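Local atomic coordinates of CRISPR-associated protein, Cse1 family (Acidimicrobium ferrooxidans, PDB entry 4H3T), a protein that probably serves as the large Cse1 (CasA) subunit of the type I-E CRISPR surveillance complex Cascade, which recognises invading DNA targets. Residues Asp48-Glu53 with Leu379-Leu384; Ala198-Val203 with Tyr315-Ala320; Ser453-Glu458 with Arg496-Arg501. The protein carries 1 engineered substitution. One frame throughout, in Å; residues are numbered along the deposited sequence. Where two conformers were deposited one is given.

Interaction 1 of 3, residues Asp48-Glu53 with Leu379-Leu384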
loop_
_atom_site.group_PDB
_atom_site.type_symbol
_atom_site.label_atom_id
_atom_site.label_comp_id
_atom_site.label_asym_id
_atom_site.label_seq_id
_atom_site.Cartn_x
_atom_site.Cartn_y
_atom_site.Cartn_z
ATOM N N ASP A 48 9.327 -10.825 -1.576
ATOM C CA ASP A 48 8.634 -12.090 -1.464
ATOM C C ASP A 48 7.196 -11.959 -0.816
ATOM O O ASP A 48 6.394 -12.884 -0.874
ATOM C CB ASP A 48 9.566 -13.018 -0.552
ATOM C CG ASP A 48 10.483 -12.348 0.569
ATOM O OD1 ASP A 48 10.310 -12.725 1.784
ATOM O OD2 ASP A 48 11.388 -11.361 0.215
ATOM N N PHE A 49 6.910 -10.839 -0.165
ATOM C CA PHE A 49 5.648 -10.659 0.550
ATOM C C PHE A 49 5.307 -9.189 0.521
ATOM O O PHE A 49 6.203 -8.382 0.668
ATOM C CB PHE A 49 5.804 -11.245 1.977
ATOM C CG PHE A 49 4.469 -11.323 2.681
ATOM C CD1 PHE A 49 3.590 -12.370 2.417
ATOM C CD2 PHE A 49 4.007 -10.257 3.445
ATOM C CE1 PHE A 49 2.337 -12.414 3.017
ATOM C CE2 PHE A 49 2.737 -10.267 3.986
ATOM C CZ PHE A 49 1.911 -11.357 3.797
ATOM N N PRO A 50 4.036 -8.830 0.280
ATOM C CA PRO A 50 3.700 -7.427 -0.011
ATOM C C PRO A 50 3.992 -6.387 1.043
ATOM O O PRO A 50 4.360 -5.306 0.686
ATOM C CB PRO A 50 2.201 -7.461 -0.273
ATOM C CG PRO A 50 1.883 -8.872 -0.566
ATOM C CD PRO A 50 2.877 -9.725 0.067
ATOM N N THR A 51 3.935 -6.730 2.301
ATOM C CA THR A 51 4.159 -5.756 3.360
ATOM C C THR A 51 5.628 -5.374 3.452
ATOM O O THR A 51 5.983 -4.342 3.991
ATOM C CB THR A 51 3.680 -6.282 4.694
ATOM O OG1 THR A 51 4.291 -7.507 4.947
ATOM C CG2 THR A 51 2.221 -6.457 4.747
ATOM N N LEU A 52 6.490 -6.205 2.937
ATOM C CA LEU A 52 7.900 -5.876 3.005
ATOM C C LEU A 52 8.276 -4.609 2.172
ATOM O O LEU A 52 9.237 -3.917 2.502
ATOM C CB LEU A 52 8.734 -7.059 2.517
ATOM C CG LEU A 52 8.730 -8.344 3.411
ATOM C CD1 LEU A 52 9.517 -9.496 2.704
ATOM C CD2 LEU A 52 9.447 -8.079 4.690
ATOM N N GLU A 53 7.647 -4.402 1.035
ATOM C CA GLU A 53 8.087 -3.330 0.149
ATOM C C GLU A 53 7.859 -1.940 0.747
ATOM O O GLU A 53 8.828 -1.211 0.816
ATOM C CB GLU A 53 7.489 -3.490 -1.246
ATOM C CG GLU A 53 8.119 -2.495 -2.201
ATOM C CD GLU A 53 7.809 -2.766 -3.654
ATOM O OE1 GLU A 53 7.283 -3.859 -3.936
ATOM O OE2 GLU A 53 8.112 -1.907 -4.517
ATOM N N LEU A 379 -5.632 -8.101 2.834
ATOM C CA LEU A 379 -4.528 -7.240 2.477
ATOM C C LEU A 379 -4.752 -6.771 1.048
ATOM O O LEU A 379 -5.004 -7.620 0.193
ATOM C CB LEU A 379 -3.226 -8.040 2.607
ATOM C CG LEU A 379 -1.895 -7.300 2.458
ATOM C CD1 LEU A 379 -1.682 -6.326 3.610
ATOM C CD2 LEU A 379 -0.768 -8.311 2.453
ATOM N N ALA A 380 -4.844 -5.457 0.825
ATOM C CA ALA A 380 -4.922 -4.876 -0.526
ATOM C C ALA A 380 -3.474 -4.531 -0.928
ATOM O O ALA A 380 -2.696 -3.961 -0.128
ATOM C CB ALA A 380 -5.807 -3.625 -0.531
ATOM N N TYR A 381 -3.094 -4.906 -2.122
ATOM C CA TYR A 381 -1.725 -4.711 -2.615
ATOM C C TYR A 381 -1.822 -4.564 -4.141
ATOM O O TYR A 381 -2.491 -5.369 -4.755
ATOM C CB TYR A 381 -0.874 -5.892 -2.181
ATOM C CG TYR A 381 0.305 -6.109 -3.091
ATOM C CD1 TYR A 381 1.286 -5.132 -3.234
ATOM C CD2 TYR A 381 0.429 -7.276 -3.841
ATOM C CE1 TYR A 381 2.314 -5.267 -4.164
ATOM C CE2 TYR A 381 1.489 -7.446 -4.741
ATOM C CZ TYR A 381 2.420 -6.424 -4.912
ATOM O OH TYR A 381 3.474 -6.509 -5.798
ATOM N N ASP A 382 -1.311 -3.477 -4.728
ATOM C CA ASP A 382 -1.461 -3.277 -6.180
ATOM C C ASP A 382 -0.564 -2.213 -6.664
ATOM O O ASP A 382 0.008 -1.479 -5.862
ATOM C CB ASP A 382 -2.941 -2.905 -6.501
ATOM C CG ASP A 382 -3.518 -3.398 -7.848
ATOM O OD1 ASP A 382 -2.713 -3.633 -8.814
ATOM O OD2 ASP A 382 -4.778 -3.589 -7.932
ATOM N N ARG A 383 -0.439 -2.169 -7.980
ATOM C CA ARG A 383 0.337 -1.246 -8.742
ATOM C C ARG A 383 -0.526 -0.697 -9.866
ATOM O O ARG A 383 -1.258 -1.463 -10.510
ATOM C CB ARG A 383 1.580 -1.972 -9.285
ATOM C CG ARG A 383 2.222 -2.861 -8.225
ATOM C CD ARG A 383 3.592 -3.376 -8.613
ATOM N NE ARG A 383 4.631 -2.482 -8.141
ATOM C CZ ARG A 383 5.391 -2.647 -7.063
ATOM N NH1 ARG A 383 6.308 -1.744 -6.757
ATOM N NH2 ARG A 383 5.254 -3.729 -6.293
ATOM N N LEU A 384 -0.523 0.636 -10.034
ATOM C CA LEU A 384 -1.281 1.261 -11.080
ATOM C C LEU A 384 -0.390 2.228 -11.849
ATOM O O LEU A 384 0.056 3.216 -11.287
ATOM C CB LEU A 384 -2.495 1.978 -10.476
ATOM C CG LEU A 384 -3.484 2.573 -11.500
ATOM C CD1 LEU A 384 -4.137 1.479 -12.416
ATOM C CD2 LEU A 384 -4.530 3.406 -10.818
#

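Interaction 2 of 3, residues Ala198-Val203 with Tyr315-Ala320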
loop_
_atom_site.group_PDB
_atom_site.type_symbol
_atom_site.label_atom_id
_atom_site.label_comp_id
_atom_site.label_asym_id
_atom_site.label_seq_id
_atom_site.Cartn_x
_atom_site.Cartn_y
_atom_site.Cartn_z
ATOM N N ALA A 198 0.254 -0.865 9.091
ATOM C CA ALA A 198 -0.958 -1.694 9.040
ATOM C C ALA A 198 -2.242 -0.777 9.141
ATOM O O ALA A 198 -3.298 -1.144 8.646
ATOM C CB ALA A 198 -0.959 -2.759 10.146
ATOM N N TRP A 199 -2.135 0.361 9.829
ATOM C CA TRP A 199 -3.212 1.312 10.002
ATOM C C TRP A 199 -3.415 2.222 8.798
ATOM O O TRP A 199 -4.542 2.510 8.437
ATOM C CB TRP A 199 -2.930 2.171 11.233
ATOM C CG TRP A 199 -4.026 3.153 11.518
ATOM C CD1 TRP A 199 -5.331 2.869 11.813
ATOM C CD2 TRP A 199 -3.894 4.581 11.583
ATOM N NE1 TRP A 199 -6.016 4.031 12.022
ATOM C CE2 TRP A 199 -5.174 5.101 11.839
ATOM C CE3 TRP A 199 -2.826 5.470 11.393
ATOM C CZ2 TRP A 199 -5.427 6.479 11.893
ATOM C CZ3 TRP A 199 -3.081 6.843 11.419
ATOM C CH2 TRP A 199 -4.363 7.332 11.708
ATOM N N ILE A 200 -2.354 2.762 8.227
ATOM C CA ILE A 200 -2.538 3.726 7.122
ATOM C C ILE A 200 -2.791 3.001 5.773
ATOM O O ILE A 200 -2.404 1.845 5.568
ATOM C CB ILE A 200 -1.384 4.757 6.946
ATOM C CG1 ILE A 200 -0.021 4.104 6.623
ATOM C CG2 ILE A 200 -1.263 5.657 8.165
ATOM C CD1 ILE A 200 0.924 4.948 5.883
ATOM N N GLY A 201 -3.389 3.741 4.871
ATOM C CA GLY A 201 -3.497 3.383 3.463
ATOM C C GLY A 201 -2.233 3.918 2.800
ATOM O O GLY A 201 -2.069 5.122 2.664
ATOM N N PHE A 202 -1.292 3.035 2.408
ATOM C CA PHE A 202 0.012 3.464 1.838
ATOM C C PHE A 202 -0.056 3.622 0.332
ATOM O O PHE A 202 -0.661 2.799 -0.344
ATOM C CB PHE A 202 1.047 2.457 2.212
ATOM C CG PHE A 202 2.414 2.631 1.571
ATOM C CD1 PHE A 202 3.396 3.410 2.176
ATOM C CD2 PHE A 202 2.687 2.083 0.326
ATOM C CE1 PHE A 202 4.634 3.601 1.545
ATOM C CE2 PHE A 202 3.918 2.228 -0.259
ATOM C CZ PHE A 202 4.879 3.000 0.336
ATOM N N VAL A 203 0.501 4.710 -0.178
ATOM C CA VAL A 203 0.610 4.973 -1.597
ATOM C C VAL A 203 1.974 5.607 -1.842
ATOM O O VAL A 203 2.344 6.527 -1.139
ATOM C CB VAL A 203 -0.551 5.799 -2.214
ATOM C CG1 VAL A 203 -0.704 7.184 -1.554
ATOM C CG2 VAL A 203 -0.337 5.964 -3.728
ATOM N N TYR A 315 -9.683 12.965 11.383
ATOM C CA TYR A 315 -9.354 12.457 10.078
ATOM C C TYR A 315 -9.093 11.000 10.147
ATOM O O TYR A 315 -8.482 10.543 11.103
ATOM C CB TYR A 315 -8.106 13.148 9.536
ATOM C CG TYR A 315 -8.273 14.624 9.303
ATOM C CD1 TYR A 315 -8.753 15.107 8.091
ATOM C CD2 TYR A 315 -7.931 15.548 10.285
ATOM C CE1 TYR A 315 -8.944 16.473 7.880
ATOM C CE2 TYR A 315 -8.115 16.912 10.082
ATOM C CZ TYR A 315 -8.621 17.368 8.876
ATOM O OH TYR A 315 -8.770 18.696 8.622
ATOM N N VAL A 316 -9.433 10.287 9.090
ATOM C CA VAL A 316 -9.100 8.883 8.990
ATOM C C VAL A 316 -8.319 8.694 7.689
ATOM O O VAL A 316 -8.576 9.407 6.706
ATOM C CB VAL A 316 -10.312 7.936 9.116
ATOM C CG1 VAL A 316 -10.969 8.094 10.490
ATOM C CG2 VAL A 316 -11.338 8.173 8.024
ATOM N N PRO A 317 -7.426 7.682 7.617
ATOM C CA PRO A 317 -6.696 7.464 6.355
ATOM C C PRO A 317 -7.602 7.024 5.206
ATOM O O PRO A 317 -8.498 6.227 5.412
ATOM C CB PRO A 317 -5.709 6.316 6.709
ATOM C CG PRO A 317 -5.633 6.272 8.201
ATOM C CD PRO A 317 -6.971 6.752 8.684
ATOM N N LEU A 318 -7.341 7.486 4.006
ATOM C CA LEU A 318 -7.988 6.952 2.807
ATOM C C LEU A 318 -7.381 5.555 2.544
ATOM O O LEU A 318 -6.133 5.387 2.599
ATOM C CB LEU A 318 -7.722 7.835 1.613
ATOM C CG LEU A 318 -8.521 9.123 1.517
ATOM C CD1 LEU A 318 -8.003 9.996 0.405
ATOM C CD2 LEU A 318 -10.039 8.802 1.374
ATOM N N ARG A 319 -8.212 4.590 2.213
ATOM C CA ARG A 319 -7.750 3.195 2.091
ATOM C C ARG A 319 -8.218 2.534 0.842
ATOM O O ARG A 319 -9.379 2.660 0.468
ATOM C CB ARG A 319 -8.200 2.352 3.280
ATOM C CG ARG A 319 -7.512 2.745 4.571
ATOM C CD ARG A 319 -7.756 1.681 5.613
ATOM N NE ARG A 319 -7.230 2.030 6.933
ATOM C CZ ARG A 319 -7.878 2.689 7.886
ATOM N NH1 ARG A 319 -9.088 3.202 7.655
ATOM N NH2 ARG A 319 -7.296 2.908 9.054
ATOM N N ALA A 320 -7.247 1.929 0.130
ATOM C CA ALA A 320 -7.494 1.085 -1.021
ATOM C C ALA A 320 -8.360 -0.040 -0.504
ATOM O O ALA A 320 -8.069 -0.622 0.563
ATOM C CB ALA A 320 -6.187 0.563 -1.570
HETATM O O HOH W 1 -4.070 6.842 1.813
HETATM O O HOH W 2 -4.052 2.475 0.440
#

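Interaction 3 of 3, residues Ser453-Glu458 with Arg496-Arg501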
loop_
_atom_site.group_PDB
_atom_site.type_symbol
_atom_site.label_atom_id
_atom_site.label_comp_id
_atom_site.label_asym_id
_atom_site.label_seq_id
_atom_site.Cartn_x
_atom_site.Cartn_y
_atom_site.Cartn_z
ATOM N N SER A 453 -23.879 -9.718 -8.471
ATOM C CA SER A 453 -22.533 -9.393 -8.037
ATOM C C SER A 453 -21.511 -10.198 -8.776
ATOM O O SER A 453 -20.499 -9.630 -9.162
ATOM C CB SER A 453 -22.369 -9.621 -6.538
ATOM O OG SER A 453 -21.030 -9.338 -6.178
ATOM N N ALA A 454 -21.737 -11.530 -8.954
ATOM C CA ALA A 454 -20.796 -12.393 -9.688
ATOM C C ALA A 454 -20.629 -11.898 -11.137
ATOM O O ALA A 454 -19.515 -11.804 -11.601
ATOM C CB ALA A 454 -21.233 -13.867 -9.660
ATOM N N LEU A 455 -21.695 -11.522 -11.816
ATOM C CA LEU A 455 -21.562 -11.057 -13.203
ATOM C C LEU A 455 -20.871 -9.680 -13.264
ATOM O O LEU A 455 -20.087 -9.441 -14.179
ATOM C CB LEU A 455 -22.904 -11.069 -13.953
ATOM C CG LEU A 455 -22.834 -10.918 -15.520
ATOM C CD1 LEU A 455 -21.964 -12.023 -16.181
ATOM C CD2 LEU A 455 -24.175 -10.997 -16.076
ATOM N N ALA A 456 -21.121 -8.793 -12.292
ATOM C CA ALA A 456 -20.368 -7.522 -12.160
ATOM C C ALA A 456 -18.876 -7.812 -11.961
ATOM O O ALA A 456 -18.020 -7.213 -12.615
ATOM C CB ALA A 456 -20.899 -6.734 -10.954
ATOM N N GLU A 457 -18.534 -8.732 -11.043
ATOM C CA GLU A 457 -17.106 -9.052 -10.861
ATOM C C GLU A 457 -16.490 -9.612 -12.136
ATOM O O GLU A 457 -15.340 -9.324 -12.456
ATOM C CB GLU A 457 -16.857 -10.003 -9.676
ATOM C CG GLU A 457 -17.128 -9.369 -8.326
ATOM C CD GLU A 457 -16.323 -8.111 -8.045
ATOM O OE1 GLU A 457 -15.169 -7.976 -8.533
ATOM O OE2 GLU A 457 -16.879 -7.229 -7.368
ATOM N N GLU A 458 -17.222 -10.393 -12.882
ATOM C CA GLU A 458 -16.684 -10.915 -14.140
ATOM C C GLU A 458 -16.382 -9.769 -15.164
ATOM O O GLU A 458 -15.330 -9.775 -15.779
ATOM C CB GLU A 458 -17.654 -11.937 -14.767
ATOM C CG GLU A 458 -17.000 -12.632 -15.944
ATOM C CD GLU A 458 -17.671 -13.943 -16.317
ATOM O OE1 GLU A 458 -18.763 -14.270 -15.781
ATOM O OE2 GLU A 458 -17.134 -14.603 -17.230
ATOM N N ARG A 496 -21.948 -6.526 -23.874
ATOM C CA ARG A 496 -22.851 -7.294 -24.763
ATOM C C ARG A 496 -22.373 -8.731 -24.972
ATOM O O ARG A 496 -23.192 -9.617 -25.114
ATOM C CB ARG A 496 -22.992 -6.575 -26.109
ATOM C CG ARG A 496 -23.847 -5.311 -25.943
ATOM C CD ARG A 496 -23.838 -4.413 -27.205
ATOM N NE ARG A 496 -25.192 -3.931 -27.514
ATOM C CZ ARG A 496 -26.050 -4.479 -28.390
ATOM N NH1 ARG A 496 -25.709 -5.563 -29.087
ATOM N NH2 ARG A 496 -27.251 -3.938 -28.582
ATOM N N ASP A 497 -21.073 -8.976 -24.997
ATOM C CA ASP A 497 -20.561 -10.346 -25.084
ATOM C C ASP A 497 -20.977 -11.169 -23.849
ATOM O O ASP A 497 -21.414 -12.326 -23.965
ATOM C CB ASP A 497 -19.034 -10.329 -25.192
ATOM C CG ASP A 497 -18.438 -11.686 -25.435
ATOM O OD1 ASP A 497 -18.756 -12.291 -26.476
ATOM O OD2 ASP A 497 -17.676 -12.162 -24.570
ATOM N N LEU A 498 -20.816 -10.575 -22.647
ATOM C CA LEU A 498 -21.242 -11.268 -21.442
ATOM C C LEU A 498 -22.737 -11.458 -21.421
ATOM O O LEU A 498 -23.208 -12.529 -21.050
ATOM C CB LEU A 498 -20.796 -10.478 -20.166
ATOM C CG LEU A 498 -19.339 -10.637 -19.805
ATOM C CD1 LEU A 498 -18.963 -9.642 -18.701
ATOM C CD2 LEU A 498 -19.046 -12.072 -19.332
ATOM N N ALA A 499 -23.495 -10.439 -21.839
ATOM C CA ALA A 499 -24.961 -10.556 -21.851
ATOM C C ALA A 499 -25.423 -11.666 -22.820
ATOM O O ALA A 499 -26.237 -12.505 -22.456
ATOM C CB ALA A 499 -25.597 -9.216 -22.257
ATOM N N SER A 500 -24.812 -11.740 -24.022
ATOM C CA SER A 500 -25.146 -12.794 -24.996
ATOM C C SER A 500 -24.854 -14.194 -24.450
ATOM O O SER A 500 -25.692 -15.091 -24.600
ATOM C CB SER A 500 -24.411 -12.591 -26.315
ATOM O OG SER A 500 -25.036 -11.478 -26.929
ATOM N N ARG A 501 -23.707 -14.385 -23.789
ATOM C CA ARG A 501 -23.419 -15.701 -23.207
ATOM C C ARG A 501 -24.477 -16.108 -22.146
ATOM O O ARG A 501 -24.993 -17.224 -22.161
ATOM C CB ARG A 501 -22.034 -15.696 -22.573
ATOM C CG ARG A 501 -21.633 -17.041 -22.027
ATOM C CD ARG A 501 -20.455 -16.854 -21.102
ATOM N NE ARG A 501 -20.902 -16.265 -19.835
ATOM C CZ ARG A 501 -20.104 -15.838 -18.862
ATOM N NH1 ARG A 501 -18.786 -15.915 -18.992
ATOM N NH2 ARG A 501 -20.618 -15.337 -17.751
#

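Interaction 1 of 3, residues Asp48-Glu53 with Leu379-Leu384
The turn that leads into helix 52-68 packs against an outer strand, 375-387, of the three-stranded antiparallel sheet, P50 lying over the ring of Y381. P50 CB stands 4.0 Å from the centroid of the Y381 ring and 25° off its normal, a CH-pi contact over one face. Beside it, P50 CG comes within 4.1 Å of L379 CD2. The other methyl of L379, CD1, meets T51 CG2 at 4.1 Å, so the forked end of the leucine spans two neighbouring residues of the turn. T51 directs its hydroxyl elsewhere, to E166 of helix 157-170. In the conformer of R383 described, the arginine and E53 form a two-pronged, end-on salt bridge: NH1 of R383 reaches OE2 of E53 at 2.9 Å, and NH2 of R383 reaches OE1 of E53 at 3.1 Å. Both bonds are nearly straight and lie in the guanidinium plane, but that plane is turned 29° from the carboxylate. E53 runs extended, with CG anti to its backbone N (chi1 -171°), while R383 bends at chi3 to meet it. In the same conformer a weak bond from R383 NH2 to Y381 OH, at 3.3 Å, adds a further hold. L363 of strand 359-370 touches E53 and R383. The backbone makes a type I beta turn from F49 to L52, just ahead of helix 52-68, packed on an outer strand of an antiparallel sheet.

Interaction 2 of 3, residues Ala198-Val203 with Tyr315-Ala320
W199 and P317 meet in a CH-pi contact where the end of helix 196-199 passes into strand 202-206, against strand 312-317 and the residues that follow it; the link between helix and strand thus packs on an outer strand of a second antiparallel sheet. P317 CG sits 3.8 Å from the centroid of the six-membered ring of W199, only 13° off its normal, and P317 CD comes to 3.6 Å from W199 CZ2. The indole is carried there by a CG anti to the backbone N (chi1 -178°). The R319 side chain meets the backbone carbonyl of W199: extended from CG to NE, it brings the guanidinium side-on to the oxygen. NH2 of R319 donates to W199 O at 2.9 Å and NE of R319 to the same oxygen at 3.1 Å. Both bonds are clearly bent, as is expected when two nitrogens share one acceptor. This double grip fixes the rotation of the guanidinium, which stands 75° from the indole plane; any cation-pi attraction between them is long and at most weak. P317 CG also lies over one face of the guanidinium. G201 passes so close to L318 that a side chain on it would run into the carbonyl oxygen; instead G201 CA makes a CA-H...O contact with L318 O.

Further out, R291 makes a cation-pi contact with W199, and V301 packs on both I200 and P317. One water donates both to G201 O, at 2.8 Å, and to L318 O, at 2.6 Å.

Interaction 3 of 3, residues Ser453-Glu458 with Arg496-Arg501
Both E458 and R501 set CG anti to the backbone N (chi1 -176° in R501), which sends each side chain toward the other helix; E458 then continues extended, whereas R501 bends at chi3. The two arrive from opposite directions and join end-on. NH1 of R501 donates to E458 OE2 at 2.7 Å, and NH2 of R501 to E458 OE1 at 2.9 Å, so each oxygen has its own nitrogen. The bonds are close to straight and lie near the guanidinium plane, but the two flat groups are twisted 43° apart; OE2 is met on its syn side and OE1 from above the carboxylate plane. This is a salt bridge between helices 445-473 and 481-504 of a helical bundle; the two segments run roughly antiparallel (139°), their axes 11.4 Å apart at closest approach. L498 CD2 lies over one face of the guanidinium and comes 3.8 Å from E458 OE2, while L455 CD1 approaches R501 NH2 obliquely, at 3.9 Å. L455 CD1 also meets L498 CD2 at 4.3 Å. Were E458 replaced by an alanine, R501 would probably lose its two-bonded carboxylate partner and be held less firmly in its turn, and L498 CD2 would lose its cover. L416 touches L455 and L498 from a loop, and along the same pair of helices D497 makes a second salt bridge, to R462.

Overall arrangement
Interactions 1 and 2 are neighbours near the centre of the chain, 14 Å apart between centres, and touch where A380 CB packs on A320 O. Both reach the three-stranded sheet 202-206, 359-370 and 375-387: interaction 1 through strand 375-387 and interaction 2 through strand 202-206, at its two outer edges. Along the chain interaction 2 is nested within the loop closed by interaction 1, so residues far apart in sequence are gathered round one sheet. Interaction 3 follows later, its centre 29 Å from that of interaction 1. The first two thus belong to the sheet-bearing body and the third to the C-terminal helical part; helix 445-473 runs between them, its R468 pairing with D382.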